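Local coordinates for WipB (Legionella pneumophila, PDB 5NNY), which acts as a translocated Ser/Thr phosphatase that targets the host's lysosomal nutrient-sensing machinery, its phosphatase domain having a phosphoesterase fold, at residues Ile27-Ile41 against Gln74-Asn86. Sequence-based numbering, arbitrary orientation.
Sequences IIAISPENYAKFAEI and QYNALIAQIKIIN
Ala-29 and Lys-83 exchange two backbone hydrogen bonds, Ala-29 N to Lys-83 O at 2.8 Å and Lys-83 N to Ala-29 O at 3.2 Å, the second almost straight (N-H...O 178°). Two residues further along, beyond the non-hydrogen-bonded pair Ile-28/Ile-84, Ile-85 N donates to Ile-27 O at 2.8 Å, and Asn-86 N adds a weak bond to the same oxygen. The polar side-chain link is Asn-34 ND2 to Gln-81 OE1, 3.0 Å; the two amide planes stand 83° apart, and the donor lies above the Gln-81 carbonyl plane, not on a lone pair. Two waters supplement it: one accepts from Asn-34 ND2 and Ser-31 N while donating to Gln-81 O, the other joins Asn-34 OD1 to Gln-81 NE2. Ser-31 N-caps helix 32-42, its OG accepting from Asn-34 N.

Together the segments form an antiparallel two-stranded sheet, 28-29 with 83-84, separate from the larger mixed sheet of the phosphatase domain. Strand 28-29 runs into helix 32-42, while strand 83-84 follows helix 64-79; the two helix segments are roughly antiparallel, 146° between their directions. Gln-118 bonds Ile-82 O and Ile-84 N, tying this strand pair to the end of helix 105-117.

Between the helices, Leu-78 is a knob among Asn-34, Lys-37, Phe-38 and Ile-41: CD2 approaches Asn-34, whereas CD1 lies 3.8 Å from Ile-41 CD1. Phe-38, its CG anti to the backbone N, swings its ring toward Tyr-75 and brings CE2 within 3.5 Å of Tyr-75 CE1, the rings meeting obliquely; Tyr-75 OH bonds Phe-107 O. Next to the strands, Ile-82 divides its branches, CG2 against Ile-28 and CG1 4.0 Å from Ile-30 CD1.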
loop_
_atom_site.group_PDB
_atom_site.type_symbol
_atom_site.label_atom_id
_atom_site.label_comp_id
_atom_site.label_asym_id
_atom_site.label_seq_id
_atom_site.Cartn_x
_atom_site.Cartn_y
_atom_site.Cartn_z
ATOM N N ILE A 27 0.859 -7.821 17.455
ATOM C CA ILE A 27 2.103 -7.653 16.715
ATOM C C ILE A 27 3.077 -6.762 17.477
ATOM O O ILE A 27 4.289 -6.996 17.452
ATOM C CB ILE A 27 1.834 -7.091 15.309
ATOM C CG1 ILE A 27 0.787 -7.933 14.588
ATOM C CG2 ILE A 27 3.146 -7.027 14.517
ATOM C CD1 ILE A 27 1.288 -9.317 14.275
ATOM N N ILE A 28 2.589 -5.688 18.107
ATOM C CA ILE A 28 3.476 -4.722 18.743
ATOM C C ILE A 28 3.023 -4.464 20.166
ATOM O O ILE A 28 1.845 -4.594 20.510
ATOM C CB ILE A 28 3.557 -3.370 17.994
ATOM C CG1 ILE A 28 2.207 -2.669 18.042
ATOM C CG2 ILE A 28 4.043 -3.561 16.568
ATOM C CD1 ILE A 28 2.203 -1.302 17.349
ATOM N N ALA A 29 3.987 -4.059 20.983
ATOM C CA ALA A 29 3.740 -3.562 22.328
ATOM C C ALA A 29 4.123 -2.092 22.403
ATOM O O ALA A 29 5.155 -1.673 21.872
ATOM C CB ALA A 29 4.517 -4.364 23.374
ATOM N N ILE A 30 3.262 -1.313 23.044
ATOM C CA ILE A 30 3.465 0.118 23.244
ATOM C C ILE A 30 2.741 0.458 24.529
ATOM O O ILE A 30 1.660 -0.071 24.795
ATOM C CB ILE A 30 2.945 0.953 22.042
ATOM C CG1 ILE A 30 3.308 2.441 22.174
ATOM C CG2 ILE A 30 1.432 0.833 21.911
ATOM C CD1 ILE A 30 2.747 3.306 21.010
ATOM N N SER A 31 3.344 1.304 25.342
ATOM C CA SER A 31 2.736 1.640 26.611
ATOM C C SER A 31 1.442 2.419 26.395
ATOM O O SER A 31 1.260 3.074 25.362
ATOM C CB SER A 31 3.695 2.448 27.481
ATOM O OG SER A 31 3.942 3.751 26.957
ATOM N N PRO A 32 0.514 2.336 27.346
ATOM C CA PRO A 32 -0.678 3.187 27.271
ATOM C C PRO A 32 -0.346 4.665 27.168
ATOM O O PRO A 32 -1.029 5.402 26.443
ATOM C CB PRO A 32 -1.418 2.862 28.577
ATOM C CG PRO A 32 -0.990 1.483 28.920
ATOM C CD PRO A 32 0.444 1.374 28.461
ATOM N N GLU A 33 0.685 5.132 27.873
ATOM C CA GLU A 33 0.979 6.560 27.806
ATOM C C GLU A 33 1.516 6.952 26.432
ATOM O O GLU A 33 1.199 8.041 25.920
ATOM C CB GLU A 33 1.952 6.961 28.919
ATOM C CG GLU A 33 2.175 8.473 28.959
ATOM C CD GLU A 33 2.815 8.975 30.254
ATOM O OE1 GLU A 33 3.447 8.173 30.981
ATOM O OE2 GLU A 33 2.674 10.185 30.539
ATOM N N ASN A 34 2.308 6.073 25.803
ATOM C CA ASN A 34 2.827 6.369 24.465
ATOM C C ASN A 34 1.770 6.186 23.387
ATOM O O ASN A 34 1.793 6.882 22.362
ATOM C CB ASN A 34 4.038 5.491 24.143
ATOM C CG ASN A 34 5.309 5.984 24.813
ATOM O OD1 ASN A 34 5.415 7.161 25.175
ATOM N ND2 ASN A 34 6.284 5.091 24.978
ATOM N N TYR A 35 0.864 5.233 23.574
ATOM C CA TYR A 35 -0.301 5.166 22.711
ATOM C C TYR A 35 -1.084 6.472 22.764
ATOM O O TYR A 35 -1.501 7.004 21.724
ATOM C CB TYR A 35 -1.156 3.983 23.153
ATOM C CG TYR A 35 -2.272 3.605 22.223
ATOM C CD1 TYR A 35 -3.454 4.330 22.191
ATOM C CD2 TYR A 35 -2.169 2.484 21.425
ATOM C CE1 TYR A 35 -4.485 3.965 21.372
ATOM C CE2 TYR A 35 -3.202 2.106 20.590
ATOM C CZ TYR A 35 -4.353 2.858 20.566
ATOM O OH TYR A 35 -5.387 2.506 19.743
ATOM N N ALA A 36 -1.291 7.010 23.969
ATOM C CA ALA A 36 -2.065 8.241 24.081
ATOM C C ALA A 36 -1.330 9.392 23.421
ATOM O O ALA A 36 -1.950 10.225 22.751
ATOM C CB ALA A 36 -2.372 8.571 25.543
ATOM N N LYS A 37 -0.003 9.452 23.598
ATOM C CA LYS A 37 0.785 10.457 22.895
ATOM C C LYS A 37 0.630 10.309 21.380
ATOM O O LYS A 37 0.489 11.305 20.660
ATOM C CB LYS A 37 2.263 10.357 23.284
ATOM C CG LYS A 37 2.651 10.983 24.645
ATOM C CD LYS A 37 4.151 10.780 24.927
ATOM C CE LYS A 37 4.665 11.539 26.156
ATOM N NZ LYS A 37 4.078 11.048 27.434
ATOM N N PHE A 38 0.665 9.069 20.881
ATOM C CA PHE A 38 0.516 8.824 19.445
ATOM C C PHE A 38 -0.826 9.349 18.940
ATOM O O PHE A 38 -0.888 10.074 17.930
ATOM C CB PHE A 38 0.649 7.319 19.172
ATOM C CG PHE A 38 0.719 6.938 17.716
ATOM C CD1 PHE A 38 -0.384 7.053 16.883
ATOM C CD2 PHE A 38 1.884 6.372 17.211
ATOM C CE1 PHE A 38 -0.322 6.656 15.560
ATOM C CE2 PHE A 38 1.965 5.979 15.902
ATOM C CZ PHE A 38 0.869 6.114 15.066
ATOM N N ALA A 39 -1.915 8.989 19.632
ATOM C CA ALA A 39 -3.243 9.444 19.220
ATOM C C ALA A 39 -3.341 10.969 19.266
ATOM O O ALA A 39 -3.965 11.582 18.388
ATOM C CB ALA A 39 -4.327 8.815 20.096
ATOM N N GLU A 40 -2.743 11.590 20.293
ATOM C CA GLU A 40 -2.723 13.054 20.388
ATOM C C GLU A 40 -2.024 13.693 19.191
ATOM O O GLU A 40 -2.507 14.687 18.633
ATOM C CB GLU A 40 -2.013 13.501 21.677
ATOM C CG GLU A 40 -2.217 15.000 21.951
ATOM C CD GLU A 40 -1.732 15.434 23.303
ATOM O OE1 GLU A 40 -1.435 14.557 24.152
ATOM O OE2 GLU A 40 -1.644 16.667 23.501
ATOM N N ILE A 41 -0.846 13.182 18.826
ATOM C CA ILE A 41 -0.142 13.726 17.665
ATOM C C ILE A 41 -0.976 13.508 16.413
ATOM O O ILE A 41 -1.127 14.414 15.585
ATOM C CB ILE A 41 1.256 13.085 17.537
ATOM C CG1 ILE A 41 2.212 13.646 18.614
ATOM C CG2 ILE A 41 1.825 13.301 16.130
ATOM C CD1 ILE A 41 3.554 12.910 18.712
ATOM N N GLN A 74 9.119 14.094 17.936
ATOM C CA GLN A 74 8.400 13.360 18.968
ATOM C C GLN A 74 7.751 12.112 18.389
ATOM O O GLN A 74 7.722 11.059 19.045
ATOM C CB GLN A 74 7.344 14.225 19.674
ATOM C CG GLN A 74 6.795 13.419 20.874
ATOM C CD GLN A 74 5.714 14.077 21.709
ATOM O OE1 GLN A 74 5.154 15.109 21.364
ATOM N NE2 GLN A 74 5.423 13.461 22.842
ATOM N N TYR A 75 7.228 12.206 17.163
ATOM C CA TYR A 75 6.677 11.018 16.522
ATOM C C TYR A 75 7.733 9.927 16.417
ATOM O O TYR A 75 7.470 8.761 16.735
ATOM C CB TYR A 75 6.120 11.357 15.133
ATOM C CG TYR A 75 5.468 10.157 14.499
ATOM C CD1 TYR A 75 4.198 9.754 14.894
ATOM C CD2 TYR A 75 6.141 9.386 13.560
ATOM C CE1 TYR A 75 3.583 8.638 14.344
ATOM C CE2 TYR A 75 5.535 8.249 13.015
ATOM C CZ TYR A 75 4.255 7.899 13.407
ATOM O OH TYR A 75 3.643 6.791 12.881
ATOM N N ASN A 76 8.938 10.289 15.966
ATOM C CA ASN A 76 9.992 9.288 15.816
ATOM C C ASN A 76 10.464 8.759 17.169
ATOM O O ASN A 76 10.906 7.606 17.258
ATOM C CB ASN A 76 11.165 9.868 15.021
ATOM C CG ASN A 76 10.832 10.065 13.549
ATOM O OD1 ASN A 76 9.841 9.528 13.047
ATOM N ND2 ASN A 76 11.660 10.822 12.852
ATOM N N ALA A 77 10.389 9.577 18.224
ATOM C CA ALA A 77 10.664 9.069 19.573
ATOM C C ALA A 77 9.634 8.026 19.996
ATOM O O ALA A 77 9.962 7.063 20.703
ATOM C CB ALA A 77 10.689 10.222 20.575
ATOM N N LEU A 78 8.368 8.210 19.603
ATOM C CA LEU A 78 7.371 7.190 19.914
ATOM C C LEU A 78 7.645 5.912 19.135
ATOM O O LEU A 78 7.566 4.810 19.693
ATOM C CB LEU A 78 5.963 7.715 19.624
ATOM C CG LEU A 78 5.448 8.881 20.472
ATOM C CD1 LEU A 78 4.055 9.331 20.025
ATOM C CD2 LEU A 78 5.435 8.513 21.952
ATOM N N ILE A 79 7.970 6.038 17.847
ATOM C CA ILE A 79 8.287 4.857 17.037
ATOM C C ILE A 79 9.432 4.066 17.668
ATOM O O ILE A 79 9.423 2.827 17.690
ATOM C CB ILE A 79 8.629 5.282 15.597
ATOM C CG1 ILE A 79 7.420 5.950 14.925
ATOM C CG2 ILE A 79 9.164 4.098 14.788
ATOM C CD1 ILE A 79 6.193 5.022 14.720
ATOM N N ALA A 80 10.445 4.772 18.170
ATOM C CA ALA A 80 11.613 4.142 18.782
ATOM C C ALA A 80 11.275 3.398 20.064
ATOM O O ALA A 80 12.111 2.628 20.550
ATOM C CB ALA A 80 12.679 5.193 19.083
ATOM N N GLN A 81 10.106 3.633 20.630
ATOM C CA GLN A 81 9.639 2.931 21.814
ATOM C C GLN A 81 8.604 1.856 21.503
ATOM O O GLN A 81 7.978 1.327 22.430
ATOM C CB GLN A 81 9.065 3.933 22.808
ATOM C CG GLN A 81 10.103 4.915 23.314
ATOM C CD GLN A 81 9.508 5.926 24.257
ATOM O OE1 GLN A 81 9.204 5.598 25.403
ATOM N NE2 GLN A 81 9.312 7.162 23.773
ATOM N N ILE A 82 8.383 1.545 20.227
ATOM C CA ILE A 82 7.488 0.472 19.815
ATOM C C ILE A 82 8.324 -0.789 19.651
ATOM O O ILE A 82 9.419 -0.747 19.075
ATOM C CB ILE A 82 6.752 0.836 18.515
ATOM C CG1 ILE A 82 5.737 1.960 18.782
ATOM C CG2 ILE A 82 6.087 -0.384 17.913
ATOM C CD1 ILE A 82 5.085 2.546 17.493
ATOM N N LYS A 83 7.846 -1.894 20.211
ATOM C CA LYS A 83 8.524 -3.176 20.087
ATOM C C LYS A 83 7.623 -4.151 19.358
ATOM O O LYS A 83 6.446 -4.288 19.695
ATOM C CB LYS A 83 8.913 -3.753 21.454
ATOM C CG LYS A 83 10.160 -4.619 21.366
ATOM C CD LYS A 83 10.214 -5.674 22.443
ATOM C CE LYS A 83 11.407 -6.586 22.202
ATOM N NZ LYS A 83 11.642 -6.790 20.740
ATOM N N ILE A 84 8.183 -4.815 18.356
ATOM C CA ILE A 84 7.507 -5.924 17.699
ATOM C C ILE A 84 7.657 -7.142 18.600
ATOM O O ILE A 84 8.774 -7.492 19.001
ATOM C CB ILE A 84 8.083 -6.178 16.299
ATOM C CG1 ILE A 84 7.476 -5.208 15.274
ATOM C CG2 ILE A 84 7.801 -7.596 15.841
ATOM C CD1 ILE A 84 7.754 -3.726 15.536
ATOM N N ILE A 85 6.537 -7.748 18.971
ATOM C CA ILE A 85 6.523 -8.898 19.872
ATOM C C ILE A 85 6.103 -10.179 19.177
ATOM O O ILE A 85 6.109 -11.241 19.818
ATOM C CB ILE A 85 5.606 -8.654 21.089
ATOM C CG1 ILE A 85 4.162 -8.454 20.622
ATOM C CG2 ILE A 85 6.084 -7.454 21.856
ATOM C CD1 ILE A 85 3.159 -8.277 21.743
ATOM N N ASN A 86 5.715 -10.116 17.908
ATOM C CA ASN A 86 5.331 -11.297 17.147
ATOM C C ASN A 86 5.870 -11.155 15.736
ATOM O O ASN A 86 5.414 -10.290 14.977
ATOM C CB ASN A 86 3.812 -11.493 17.125
ATOM C CG ASN A 86 3.412 -12.873 16.611
ATOM O OD1 ASN A 86 4.107 -13.455 15.786
ATOM N ND2 ASN A 86 2.314 -13.406 17.119
HETATM O O HOH W 1 6.166 2.184 24.637
HETATM O O HOH W 2 7.611 8.880 25.089
#